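Long-range contacts in lysosome-associated membrane glycoprotein 2 (Mus musculus, PDB 5GV3), which supports lysosome biogenesis and autophagy as a lysosomal membrane glycoprotein and inhibits the proton channel TMEM175, which facilitates acidification of the lysosomal lumen: residues T12-F22 and Q138-V149; N56-F64 and W70-A78. One frame throughout, in Å; residues are numbered along the deposited sequence.

Contacts 1 and 2 lie on facing sheets of the first lumenal domain, with centres 11 Å apart. Contact 1 joins two strands of the larger mixed sheet. Contact 2 is a hairpin of the four-stranded antiparallel sheet. The sheets meet through the side chains they turn inward. F22 CZ comes within 3.4 Å of W70 CD1, and the two rings meet at about 35°. Y140 OH and W70 NE1, 3.2 Å apart, probably form a hydrogen bond in this interior. At one end F148 CZ packs against the backbone O of F74, 3.3 Å away. The outward sides carry glycans on N21 and N73, and contact 1 also holds two zinc ions.

Contact 1: T12-F22 and Q138-V149; sequences TCLYAEWEMNF and QKYWGIHLQAFV. With ZN (zinc ion), chain C; ZN (zinc ion), chain E; NAG (2-acetamido-2-deoxy-beta-D-glucopyranose), chain M; NAG (2-acetamido-2-deoxy-beta-D-glucopyranose), chain L.
T12-F22 and Q138-V149 pair as antiparallel strands, with nine backbone hydrogen bonds from C13-V149 to N21-K139. The register slips by one residue between E17 and E19, a beta bulge at G142, where the second strand turns a corner. The slip leaves E17 bonded to H144 and E19 to W141. E19 and W141 pack closely. E19 CB lies over the indole of W141, 3.7 Å from the centroid of its five-membered ring, a CH-pi contact. The indole reaches this place because its CG sits between the backbone N and the carbonyl carbon (chi1 73°). The sugar on N21 lies over the opposite indole face, its O6 3.4 Å from W141 CH2. K139 CD touches the same sugar, while K139 NZ bonds to T130. The E17 carboxylate lies alongside the H144 ring, their planes 31° apart. Y15 OH donates to E17 OE1 at 2.6 Å, from above the carboxylate plane. On the inward side, A16 CB meets L145 CD1 at 3.8 Å. Q138 CG approaches the edge of the F22 ring, near its plane, at 3.7 Å from CD1. Y140 OH donates to Q138 OE1. Each carboxylate of E17 and E19 chelates a zinc ion through both oxygens, all near 2.0 Å. The metals probably offset the negative charge of these glutamates. One sheet face thus carries metal and sugar, while the other supplies mainly apolar groups to the interior between the sheets, with the Y140-Q138 hydrogen bond among them.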
loop_
_atom_site.group_PDB
_atom_site.type_symbol
_atom_site.label_atom_id
_atom_site.label_comp_id
_atom_site.label_asym_id
_atom_site.label_seq_id
_atom_site.Cartn_x
_atom_site.Cartn_y
_atom_site.Cartn_z
ATOM N N THR A 12 7.636 -12.361 14.936
ATOM C CA THR A 12 7.264 -11.468 13.852
ATOM C C THR A 12 8.254 -11.564 12.695
ATOM O O THR A 12 9.459 -11.438 12.901
ATOM C CB THR A 12 7.224 -10.015 14.339
ATOM O OG1 THR A 12 6.225 -9.877 15.356
ATOM C CG2 THR A 12 6.916 -9.067 13.183
ATOM N N CYS A 13 7.752 -11.784 11.479
ATOM C CA CYS A 13 8.634 -11.812 10.313
ATOM C C CYS A 13 8.395 -10.608 9.405
ATOM O O CYS A 13 9.233 -10.291 8.569
ATOM C CB CYS A 13 8.471 -13.111 9.522
ATOM S SG CYS A 13 6.777 -13.652 9.256
ATOM N N LEU A 14 7.265 -9.928 9.591
ATOM C CA LEU A 14 6.975 -8.699 8.845
ATOM C C LEU A 14 6.054 -7.799 9.668
ATOM O O LEU A 14 5.040 -8.252 10.192
ATOM C CB LEU A 14 6.334 -9.002 7.488
ATOM C CG LEU A 14 5.975 -7.802 6.581
ATOM C CD1 LEU A 14 6.176 -8.137 5.107
ATOM C CD2 LEU A 14 4.548 -7.270 6.808
ATOM N N TYR A 15 6.418 -6.528 9.792
ATOM C CA TYR A 15 5.548 -5.574 10.459
ATOM C C TYR A 15 5.316 -4.364 9.561
ATOM O O TYR A 15 6.253 -3.822 8.970
ATOM C CB TYR A 15 6.122 -5.125 11.807
ATOM C CG TYR A 15 5.181 -4.196 12.560
ATOM C CD1 TYR A 15 4.190 -4.706 13.390
ATOM C CD2 TYR A 15 5.275 -2.820 12.429
ATOM C CE1 TYR A 15 3.325 -3.874 14.070
ATOM C CE2 TYR A 15 4.409 -1.978 13.105
ATOM C CZ TYR A 15 3.438 -2.511 13.920
ATOM O OH TYR A 15 2.570 -1.676 14.591
ATOM N N ALA A 16 4.058 -3.951 9.450
ATOM C CA ALA A 16 3.704 -2.780 8.668
ATOM C C ALA A 16 2.594 -1.998 9.361
ATOM O O ALA A 16 1.564 -2.555 9.720
ATOM C CB ALA A 16 3.280 -3.188 7.263
ATOM N N GLU A 17 2.841 -0.709 9.569
ATOM C CA GLU A 17 1.901 0.214 10.191
ATOM C C GLU A 17 1.875 1.469 9.324
ATOM O O GLU A 17 2.919 2.080 9.109
ATOM C CB GLU A 17 2.355 0.482 11.640
ATOM C CG GLU A 17 1.664 1.546 12.528
ATOM C CD GLU A 17 2.366 1.681 13.918
ATOM O OE1 GLU A 17 3.213 0.831 14.261
ATOM O OE2 GLU A 17 2.104 2.615 14.697
ATOM N N TRP A 18 0.704 1.838 8.804
ATOM C CA TRP A 18 0.616 2.976 7.888
ATOM C C TRP A 18 -0.828 3.397 7.591
ATOM O O TRP A 18 -1.777 2.699 7.947
ATOM C CB TRP A 18 1.334 2.651 6.571
ATOM C CG TRP A 18 0.546 1.800 5.615
ATOM C CD1 TRP A 18 -0.038 2.221 4.464
ATOM C CD2 TRP A 18 0.253 0.391 5.719
ATOM N NE1 TRP A 18 -0.675 1.180 3.848
ATOM C CE2 TRP A 18 -0.511 0.043 4.588
ATOM C CE3 TRP A 18 0.557 -0.599 6.654
ATOM C CZ2 TRP A 18 -0.975 -1.252 4.362
ATOM C CZ3 TRP A 18 0.095 -1.891 6.428
ATOM C CH2 TRP A 18 -0.664 -2.202 5.292
ATOM N N GLU A 19 -0.976 4.558 6.959
ATOM C CA GLU A 19 -2.280 5.042 6.515
ATOM C C GLU A 19 -2.229 5.370 5.020
ATOM O O GLU A 19 -1.224 5.860 4.520
ATOM C CB GLU A 19 -2.711 6.267 7.330
ATOM C CG GLU A 19 -2.885 5.981 8.839
ATOM C CD GLU A 19 -3.728 7.026 9.577
ATOM O OE1 GLU A 19 -4.741 7.483 9.008
ATOM O OE2 GLU A 19 -3.395 7.380 10.734
ATOM N N MET A 20 -3.305 5.095 4.298
ATOM C CA MET A 20 -3.346 5.442 2.870
ATOM C C MET A 20 -4.725 5.833 2.378
ATOM O O MET A 20 -5.733 5.379 2.913
ATOM C CB MET A 20 -2.801 4.271 2.039
ATOM C CG MET A 20 -3.512 2.933 2.280
ATOM S SD MET A 20 -3.099 1.585 1.125
ATOM C CE MET A 20 -1.363 1.653 1.110
ATOM N N ASN A 21 -4.764 6.722 1.394
ATOM C CA ASN A 21 -6.012 6.999 0.704
ATOM C C ASN A 21 -5.724 7.214 -0.787
ATOM O O ASN A 21 -4.566 7.425 -1.194
ATOM C CB ASN A 21 -6.835 8.136 1.380
ATOM C CG ASN A 21 -6.209 9.521 1.309
ATOM O OD1 ASN A 21 -5.358 9.820 0.475
ATOM N ND2 ASN A 21 -6.683 10.398 2.212
ATOM N N PHE A 22 -6.769 7.068 -1.598
ATOM C CA PHE A 22 -6.646 7.105 -3.052
ATOM C C PHE A 22 -7.671 8.029 -3.673
ATOM O O PHE A 22 -8.872 7.857 -3.491
ATOM C CB PHE A 22 -6.824 5.702 -3.631
ATOM C CG PHE A 22 -5.845 4.702 -3.092
ATOM C CD1 PHE A 22 -4.513 4.757 -3.448
ATOM C CD2 PHE A 22 -6.256 3.728 -2.202
ATOM C CE1 PHE A 22 -3.609 3.844 -2.938
ATOM C CE2 PHE A 22 -5.358 2.812 -1.684
ATOM C CZ PHE A 22 -4.035 2.868 -2.049
ATOM N N GLN A 138 -2.201 8.721 -5.197
ATOM C CA GLN A 138 -1.983 7.870 -4.035
ATOM C C GLN A 138 -1.274 8.633 -2.922
ATOM O O GLN A 138 -0.275 9.309 -3.158
ATOM C CB GLN A 138 -1.170 6.632 -4.426
ATOM C CG GLN A 138 -1.755 5.882 -5.615
ATOM C CD GLN A 138 -0.923 4.695 -6.042
ATOM O OE1 GLN A 138 0.095 4.381 -5.426
ATOM N NE2 GLN A 138 -1.353 4.027 -7.109
ATOM N N LYS A 139 -1.813 8.548 -1.710
ATOM C CA LYS A 139 -1.173 9.169 -0.553
ATOM C C LYS A 139 -0.908 8.139 0.542
ATOM O O LYS A 139 -1.784 7.349 0.891
ATOM C CB LYS A 139 -2.025 10.321 -0.015
ATOM C CG LYS A 139 -2.066 11.547 -0.931
ATOM C CD LYS A 139 -2.871 12.674 -0.298
ATOM C CE LYS A 139 -2.887 13.925 -1.167
ATOM N NZ LYS A 139 -1.518 14.488 -1.304
ATOM N N TYR A 140 0.316 8.147 1.060
ATOM C CA TYR A 140 0.747 7.230 2.118
ATOM C C TYR A 140 1.371 8.028 3.260
ATOM O O TYR A 140 2.116 8.973 3.007
ATOM C CB TYR A 140 1.770 6.217 1.589
ATOM C CG TYR A 140 1.355 5.493 0.328
ATOM C CD1 TYR A 140 0.610 4.332 0.390
ATOM C CD2 TYR A 140 1.705 5.977 -0.930
ATOM C CE1 TYR A 140 0.226 3.665 -0.760
ATOM C CE2 TYR A 140 1.321 5.304 -2.094
ATOM C CZ TYR A 140 0.579 4.145 -1.990
ATOM O OH TYR A 140 0.172 3.447 -3.103
ATOM N N TRP A 141 1.060 7.664 4.505
ATOM C CA TRP A 141 1.677 8.322 5.660
ATOM C C TRP A 141 1.597 7.497 6.952
ATOM O O TRP A 141 1.016 6.414 6.971
ATOM C CB TRP A 141 1.044 9.699 5.880
ATOM C CG TRP A 141 -0.371 9.693 6.447
ATOM C CD1 TRP A 141 -0.737 9.880 7.756
ATOM C CD2 TRP A 141 -1.594 9.518 5.711
ATOM N NE1 TRP A 141 -2.109 9.820 7.880
ATOM C CE2 TRP A 141 -2.654 9.600 6.642
ATOM C CE3 TRP A 141 -1.890 9.292 4.360
ATOM C CZ2 TRP A 141 -3.992 9.460 6.254
ATOM C CZ3 TRP A 141 -3.213 9.152 3.982
ATOM C CH2 TRP A 141 -4.251 9.239 4.927
ATOM N N GLY A 142 2.197 8.013 8.023
ATOM C CA GLY A 142 2.185 7.350 9.321
ATOM C C GLY A 142 2.820 5.977 9.235
ATOM O O GLY A 142 2.362 5.033 9.868
ATOM N N ILE A 143 3.891 5.877 8.454
ATOM C CA ILE A 143 4.491 4.595 8.098
ATOM C C ILE A 143 5.517 4.118 9.111
ATOM O O ILE A 143 6.468 4.832 9.413
ATOM C CB ILE A 143 5.171 4.671 6.711
ATOM C CG1 ILE A 143 4.162 5.093 5.643
ATOM C CG2 ILE A 143 5.842 3.341 6.365
ATOM C CD1 ILE A 143 4.803 5.511 4.320
ATOM N N HIS A 144 5.296 2.922 9.655
ATOM C CA HIS A 144 6.315 2.214 10.420
ATOM C C HIS A 144 6.446 0.833 9.797
ATOM O O HIS A 144 5.533 0.015 9.910
ATOM C CB HIS A 144 5.933 2.119 11.899
ATOM C CG HIS A 144 5.903 3.444 12.587
ATOM N ND1 HIS A 144 4.835 4.313 12.468
ATOM C CD2 HIS A 144 6.821 4.085 13.346
ATOM C CE1 HIS A 144 5.087 5.412 13.155
ATOM N NE2 HIS A 144 6.287 5.300 13.697
ATOM N N LEU A 145 7.576 0.562 9.155
ATOM C CA LEU A 145 7.687 -0.651 8.361
ATOM C C LEU A 145 8.983 -1.423 8.564
ATOM O O LEU A 145 10.058 -0.834 8.645
ATOM C CB LEU A 145 7.534 -0.301 6.881
ATOM C CG LEU A 145 7.794 -1.406 5.855
ATOM C CD1 LEU A 145 6.812 -2.543 6.034
ATOM C CD2 LEU A 145 7.691 -0.840 4.453
ATOM N N GLN A 146 8.867 -2.742 8.665
ATOM C CA GLN A 146 10.032 -3.616 8.549
ATOM C C GLN A 146 9.659 -4.949 7.915
ATOM O O GLN A 146 8.873 -5.721 8.459
ATOM C CB GLN A 146 10.706 -3.863 9.900
ATOM C CG GLN A 146 12.002 -4.672 9.734
ATOM C CD GLN A 146 12.730 -4.954 11.041
ATOM O OE1 GLN A 146 12.192 -4.753 12.131
ATOM N NE2 GLN A 146 13.971 -5.409 10.930
ATOM N N ALA A 147 10.204 -5.187 6.730
ATOM C CA ALA A 147 10.110 -6.486 6.093
ATOM C C ALA A 147 11.319 -7.310 6.502
ATOM O O ALA A 147 12.335 -6.754 6.932
ATOM C CB ALA A 147 10.037 -6.345 4.588
ATOM N N PHE A 148 11.191 -8.628 6.394
ATOM C CA PHE A 148 12.276 -9.547 6.707
ATOM C C PHE A 148 12.808 -9.276 8.106
ATOM O O PHE A 148 13.948 -8.858 8.283
ATOM C CB PHE A 148 13.388 -9.442 5.658
ATOM C CG PHE A 148 12.879 -9.496 4.240
ATOM C CD1 PHE A 148 12.475 -10.698 3.679
ATOM C CD2 PHE A 148 12.802 -8.346 3.471
ATOM C CE1 PHE A 148 11.996 -10.751 2.381
ATOM C CE2 PHE A 148 12.330 -8.389 2.168
ATOM C CZ PHE A 148 11.925 -9.594 1.621
ATOM N N VAL A 149 11.956 -9.494 9.098
ATOM C CA VAL A 149 12.335 -9.285 10.478
ATOM C C VAL A 149 13.141 -10.481 10.963
ATOM O O VAL A 149 12.711 -11.625 10.831
ATOM C CB VAL A 149 11.108 -9.099 11.370
ATOM C CG1 VAL A 149 11.537 -8.824 12.798
ATOM C CG2 VAL A 149 10.237 -7.962 10.839
HETATM ZN ZN ZN C . 3.416 1.790 16.007
HETATM ZN ZN ZN E . -4.938 8.651 10.614
HETATM C C1 NAG M . -6.291 11.781 2.382
HETATM C C2 NAG M . -7.298 12.575 3.225
HETATM C C3 NAG M . -6.848 14.028 3.353
HETATM C C4 NAG M . -5.414 14.097 3.863
HETATM C C5 NAG M . -4.495 13.239 2.998
HETATM C C6 NAG M . -3.087 13.162 3.537
HETATM C C7 NAG M . -9.654 11.873 3.266
HETATM C C8 NAG M . -10.969 11.894 2.542
HETATM N N2 NAG M . -8.638 12.502 2.661
HETATM O O3 NAG M . -7.713 14.722 4.244
HETATM O O4 NAG M . -4.962 15.447 3.851
HETATM O O5 NAG M . -4.989 11.893 2.963
HETATM O O6 NAG M . -3.066 12.445 4.761
HETATM O O7 NAG M . -9.517 11.312 4.349
HETATM C C1 NAG L . 3.209 -8.448 16.523
HETATM C C2 NAG L . 3.316 -7.478 17.721
HETATM C C3 NAG L . 4.125 -8.090 18.869
HETATM C C4 NAG L . 3.592 -9.476 19.213
HETATM C C5 NAG L . 3.538 -10.340 17.956
HETATM C C6 NAG L . 2.938 -11.703 18.205
HETATM C C7 NAG L . 5.020 -5.811 16.837
HETATM C C8 NAG L . 6.013 -6.913 16.574
HETATM N N2 NAG L . 3.818 -6.148 17.351
HETATM O O3 NAG L . 4.069 -7.248 20.014
HETATM O O4 NAG L . 4.437 -10.091 20.178
HETATM O O5 NAG L . 2.708 -9.702 16.976
HETATM O O6 NAG L . 1.548 -11.710 17.898
HETATM O O7 NAG L . 5.295 -4.642 16.589
HETATM O O HOH W 1 9.248 -10.242 5.773
HETATM O O HOH W 2 4.915 0.390 16.408
#

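Contact 2: N56-F64 and W70-A78; sequences NSAKIMIQF and WAVNFTKEA. With NAG (2-acetamido-2-deoxy-beta-D-glucopyranose), chain O.
W70 O accepts the shortest hydrogen bond of this hairpin, 2.7 Å from I62 N, and the N-H points almost straight at it (171°). W70 N returns a bond to I62 O, so the pair is closed from both sides. I60 and V72 are linked in the same reciprocal way, with V72 N to I60 O at 3.0 Å. Beyond them the pairing slackens. F74 N reaches A58 O only through a weak bond, near the end where strand 59-64 begins. I60, I62, W70 and V72 line the inward face, and F74 adds its ring at one end. I60 occupies the middle and touches three neighbours with different atoms. Its CG2 meets the W70 ring at the edge, near the ring plane, 4.0 Å from CZ3. Its CB packs on V72 CG1 at 3.7 Å. Its CD1 comes to the edge of the F74 ring, 3.7 Å from CE2. CG1 is beside the backbone N (chi1 -72°), and the chain extends toward that ring. I62 runs alongside W70, both pointing the same way, with CG1 3.8 Å from CE3. W70 CG is opposite the backbone N (chi1 180°), and the indole lies along the inward face toward I60. M20 and I86 pack on it. On the other face, M61 CG lies 4.2 Å from A71 CB. N73 ND2 is bonded covalently to C1 of a sugar and also hydrogen-bonds D85. This is a two-stranded antiparallel beta hairpin at the edge of a four-stranded sheet, with one face packed into the interior of the beta-prism fold and the other bearing an N-linked glycan.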
loop_
_atom_site.group_PDB
_atom_site.type_symbol
_atom_site.label_atom_id
_atom_site.label_comp_id
_atom_site.label_asym_id
_atom_site.label_seq_id
_atom_site.Cartn_x
_atom_site.Cartn_y
_atom_site.Cartn_z
ATOM N N ASN A 56 9.298 -16.943 -1.840
ATOM C CA ASN A 56 10.285 -15.877 -1.686
ATOM C C ASN A 56 9.688 -14.468 -1.833
ATOM O O ASN A 56 8.764 -14.266 -2.618
ATOM C CB ASN A 56 11.425 -16.053 -2.699
ATOM C CG ASN A 56 12.220 -17.329 -2.480
ATOM O OD1 ASN A 56 13.050 -17.412 -1.574
ATOM N ND2 ASN A 56 11.988 -18.321 -3.331
ATOM N N SER A 57 10.195 -13.528 -1.029
ATOM C CA SER A 57 9.926 -12.075 -1.120
ATOM C C SER A 57 8.580 -11.542 -0.582
ATOM O O SER A 57 7.854 -10.854 -1.298
ATOM C CB SER A 57 10.071 -11.610 -2.576
ATOM O OG SER A 57 9.035 -12.123 -3.396
ATOM N N ALA A 58 8.366 -11.712 0.726
ATOM C CA ALA A 58 7.232 -11.162 1.526
ATOM C C ALA A 58 6.397 -10.032 0.926
ATOM O O ALA A 58 6.919 -9.001 0.528
ATOM C CB ALA A 58 7.744 -10.705 2.843
ATOM N N LYS A 59 5.108 -10.301 0.748
ATOM C CA LYS A 59 4.172 -9.329 0.187
ATOM C C LYS A 59 3.046 -8.906 1.147
ATOM O O LYS A 59 2.678 -9.623 2.077
ATOM C CB LYS A 59 3.543 -9.880 -1.105
ATOM C CG LYS A 59 2.694 -11.157 -0.961
ATOM C CD LYS A 59 2.189 -11.690 -2.326
ATOM C CE LYS A 59 1.505 -13.055 -2.157
ATOM N NZ LYS A 59 1.043 -13.667 -3.441
ATOM N N ILE A 60 2.488 -7.732 0.885
ATOM C CA ILE A 60 1.291 -7.299 1.573
ATOM C C ILE A 60 0.173 -7.083 0.576
ATOM O O ILE A 60 0.366 -6.463 -0.470
ATOM C CB ILE A 60 1.518 -6.011 2.364
ATOM C CG1 ILE A 60 2.375 -6.291 3.600
ATOM C CG2 ILE A 60 0.200 -5.398 2.787
ATOM C CD1 ILE A 60 2.797 -5.014 4.312
ATOM N N MET A 61 -0.996 -7.621 0.902
ATOM C CA MET A 61 -2.182 -7.413 0.090
ATOM C C MET A 61 -3.333 -6.866 0.930
ATOM O O MET A 61 -3.578 -7.330 2.033
ATOM C CB MET A 61 -2.590 -8.713 -0.596
ATOM C CG MET A 61 -1.497 -9.287 -1.480
ATOM S SD MET A 61 -1.969 -10.836 -2.261
ATOM C CE MET A 61 -3.279 -10.263 -3.346
ATOM N N ILE A 62 -3.993 -5.828 0.431
ATOM C CA ILE A 62 -5.103 -5.223 1.149
ATOM C C ILE A 62 -6.360 -5.246 0.285
ATOM O O ILE A 62 -6.315 -4.847 -0.870
ATOM C CB ILE A 62 -4.773 -3.782 1.563
ATOM C CG1 ILE A 62 -3.542 -3.766 2.484
ATOM C CG2 ILE A 62 -5.977 -3.126 2.223
ATOM C CD1 ILE A 62 -3.763 -4.450 3.843
ATOM N N GLN A 63 -7.471 -5.728 0.829
ATOM C CA GLN A 63 -8.743 -5.666 0.106
ATOM C C GLN A 63 -9.727 -4.793 0.869
ATOM O O GLN A 63 -9.729 -4.770 2.095
ATOM C CB GLN A 63 -9.347 -7.060 -0.117
ATOM C CG GLN A 63 -8.377 -8.102 -0.634
ATOM C CD GLN A 63 -7.460 -8.635 0.458
ATOM O OE1 GLN A 63 -7.874 -8.806 1.601
ATOM N NE2 GLN A 63 -6.206 -8.877 0.113
ATOM N N PHE A 64 -10.557 -4.068 0.134
ATOM C CA PHE A 64 -11.587 -3.241 0.739
ATOM C C PHE A 64 -12.878 -3.317 -0.074
ATOM O O PHE A 64 -13.020 -2.644 -1.098
ATOM C CB PHE A 64 -11.099 -1.798 0.853
ATOM C CG PHE A 64 -12.133 -0.848 1.379
ATOM C CD1 PHE A 64 -12.818 -1.129 2.548
ATOM C CD2 PHE A 64 -12.413 0.330 0.708
ATOM C CE1 PHE A 64 -13.770 -0.254 3.033
ATOM C CE2 PHE A 64 -13.364 1.212 1.186
ATOM C CZ PHE A 64 -14.045 0.922 2.351
ATOM N N TRP A 70 -5.165 -3.672 -3.129
ATOM C CA TRP A 70 -3.885 -2.980 -3.120
ATOM C C TRP A 70 -2.800 -3.957 -2.702
ATOM O O TRP A 70 -3.022 -4.815 -1.842
ATOM C CB TRP A 70 -3.937 -1.774 -2.177
ATOM C CG TRP A 70 -2.662 -0.993 -2.081
ATOM C CD1 TRP A 70 -2.299 0.074 -2.840
ATOM C CD2 TRP A 70 -1.578 -1.230 -1.173
ATOM N NE1 TRP A 70 -1.059 0.529 -2.458
ATOM C CE2 TRP A 70 -0.593 -0.258 -1.439
ATOM C CE3 TRP A 70 -1.345 -2.167 -0.158
ATOM C CZ2 TRP A 70 0.613 -0.199 -0.727
ATOM C CZ3 TRP A 70 -0.151 -2.100 0.552
ATOM C CH2 TRP A 70 0.808 -1.120 0.265
ATOM N N ALA A 71 -1.629 -3.841 -3.314
ATOM C CA ALA A 71 -0.546 -4.779 -3.031
ATOM C C ALA A 71 0.818 -4.108 -3.128
ATOM O O ALA A 71 0.963 -3.068 -3.772
ATOM C CB ALA A 71 -0.622 -5.977 -3.980
ATOM N N VAL A 72 1.816 -4.728 -2.504
ATOM C CA VAL A 72 3.189 -4.232 -2.539
ATOM C C VAL A 72 4.175 -5.389 -2.400
ATOM O O VAL A 72 3.887 -6.394 -1.756
ATOM C CB VAL A 72 3.446 -3.169 -1.428
ATOM C CG1 VAL A 72 3.127 -3.718 -0.040
ATOM C CG2 VAL A 72 4.874 -2.615 -1.493
ATOM N N ASN A 73 5.330 -5.246 -3.039
ATOM C CA ASN A 73 6.410 -6.219 -2.943
ATOM C C ASN A 73 7.552 -5.764 -2.097
ATOM O O ASN A 73 7.939 -4.597 -2.130
ATOM C CB ASN A 73 7.019 -6.531 -4.303
ATOM C CG ASN A 73 6.368 -7.668 -4.999
ATOM O OD1 ASN A 73 5.661 -8.480 -4.400
ATOM N ND2 ASN A 73 6.640 -7.758 -6.291
ATOM N N PHE A 74 8.121 -6.720 -1.378
ATOM C CA PHE A 74 9.381 -6.525 -0.690
ATOM C C PHE A 74 10.338 -7.623 -1.146
ATOM O O PHE A 74 10.061 -8.797 -0.961
ATOM C CB PHE A 74 9.191 -6.542 0.832
ATOM C CG PHE A 74 8.068 -5.663 1.322
ATOM C CD1 PHE A 74 8.260 -4.295 1.488
ATOM C CD2 PHE A 74 6.829 -6.204 1.643
ATOM C CE1 PHE A 74 7.231 -3.478 1.943
ATOM C CE2 PHE A 74 5.799 -5.396 2.105
ATOM C CZ PHE A 74 6.003 -4.027 2.255
ATOM N N THR A 75 11.433 -7.242 -1.793
ATOM C CA THR A 75 12.397 -8.213 -2.312
ATOM C C THR A 75 13.747 -8.058 -1.627
ATOM O O THR A 75 14.360 -6.994 -1.692
ATOM C CB THR A 75 12.597 -8.085 -3.829
ATOM O OG1 THR A 75 11.353 -8.323 -4.500
ATOM C CG2 THR A 75 13.626 -9.103 -4.296
ATOM N N LYS A 76 14.217 -9.121 -0.991
ATOM C CA LYS A 76 15.397 -9.026 -0.144
ATOM C C LYS A 76 16.705 -9.007 -0.941
ATOM O O LYS A 76 16.878 -9.775 -1.881
ATOM C CB LYS A 76 15.411 -10.179 0.858
ATOM C CG LYS A 76 16.550 -10.097 1.862
ATOM C CD LYS A 76 16.403 -11.133 2.958
ATOM C CE LYS A 76 17.619 -11.138 3.869
ATOM N NZ LYS A 76 17.362 -11.877 5.135
ATOM N N GLU A 77 17.586 -8.081 -0.566
ATOM C CA GLU A 77 18.970 -7.966 -1.055
ATOM C C GLU A 77 19.098 -7.493 -2.504
ATOM O O GLU A 77 19.927 -7.987 -3.269
ATOM C CB GLU A 77 19.716 -9.280 -0.830
ATOM C CG GLU A 77 20.051 -9.498 0.645
ATOM C CD GLU A 77 20.813 -10.776 0.901
ATOM O OE1 GLU A 77 21.232 -11.427 -0.079
ATOM O OE2 GLU A 77 21.002 -11.126 2.085
ATOM N N ALA A 78 18.265 -6.514 -2.848
ATOM C CA ALA A 78 18.362 -5.758 -4.093
ATOM C C ALA A 78 19.088 -4.472 -3.695
ATOM O O ALA A 78 19.106 -3.458 -4.447
ATOM C CB ALA A 78 17.006 -5.493 -4.704
HETATM C C1 NAG O . 6.160 -8.764 -7.185
HETATM C C2 NAG O . 7.178 -9.885 -7.415
HETATM C C3 NAG O . 6.656 -10.855 -8.478
HETATM C C4 NAG O . 5.239 -11.308 -8.134
HETATM C C5 NAG O . 4.356 -10.093 -7.858
HETATM C C6 NAG O . 2.952 -10.434 -7.422
HETATM C C7 NAG O . 9.612 -10.013 -7.805
HETATM C C8 NAG O . 10.832 -9.260 -8.251
HETATM N N2 NAG O . 8.467 -9.324 -7.814
HETATM O O3 NAG O . 7.524 -11.977 -8.586
HETATM O O4 NAG O . 4.687 -12.057 -9.211
HETATM O O5 NAG O . 4.934 -9.323 -6.801
HETATM O O6 NAG O . 2.282 -9.275 -6.944
HETATM O O7 NAG O . 9.664 -11.189 -7.463
#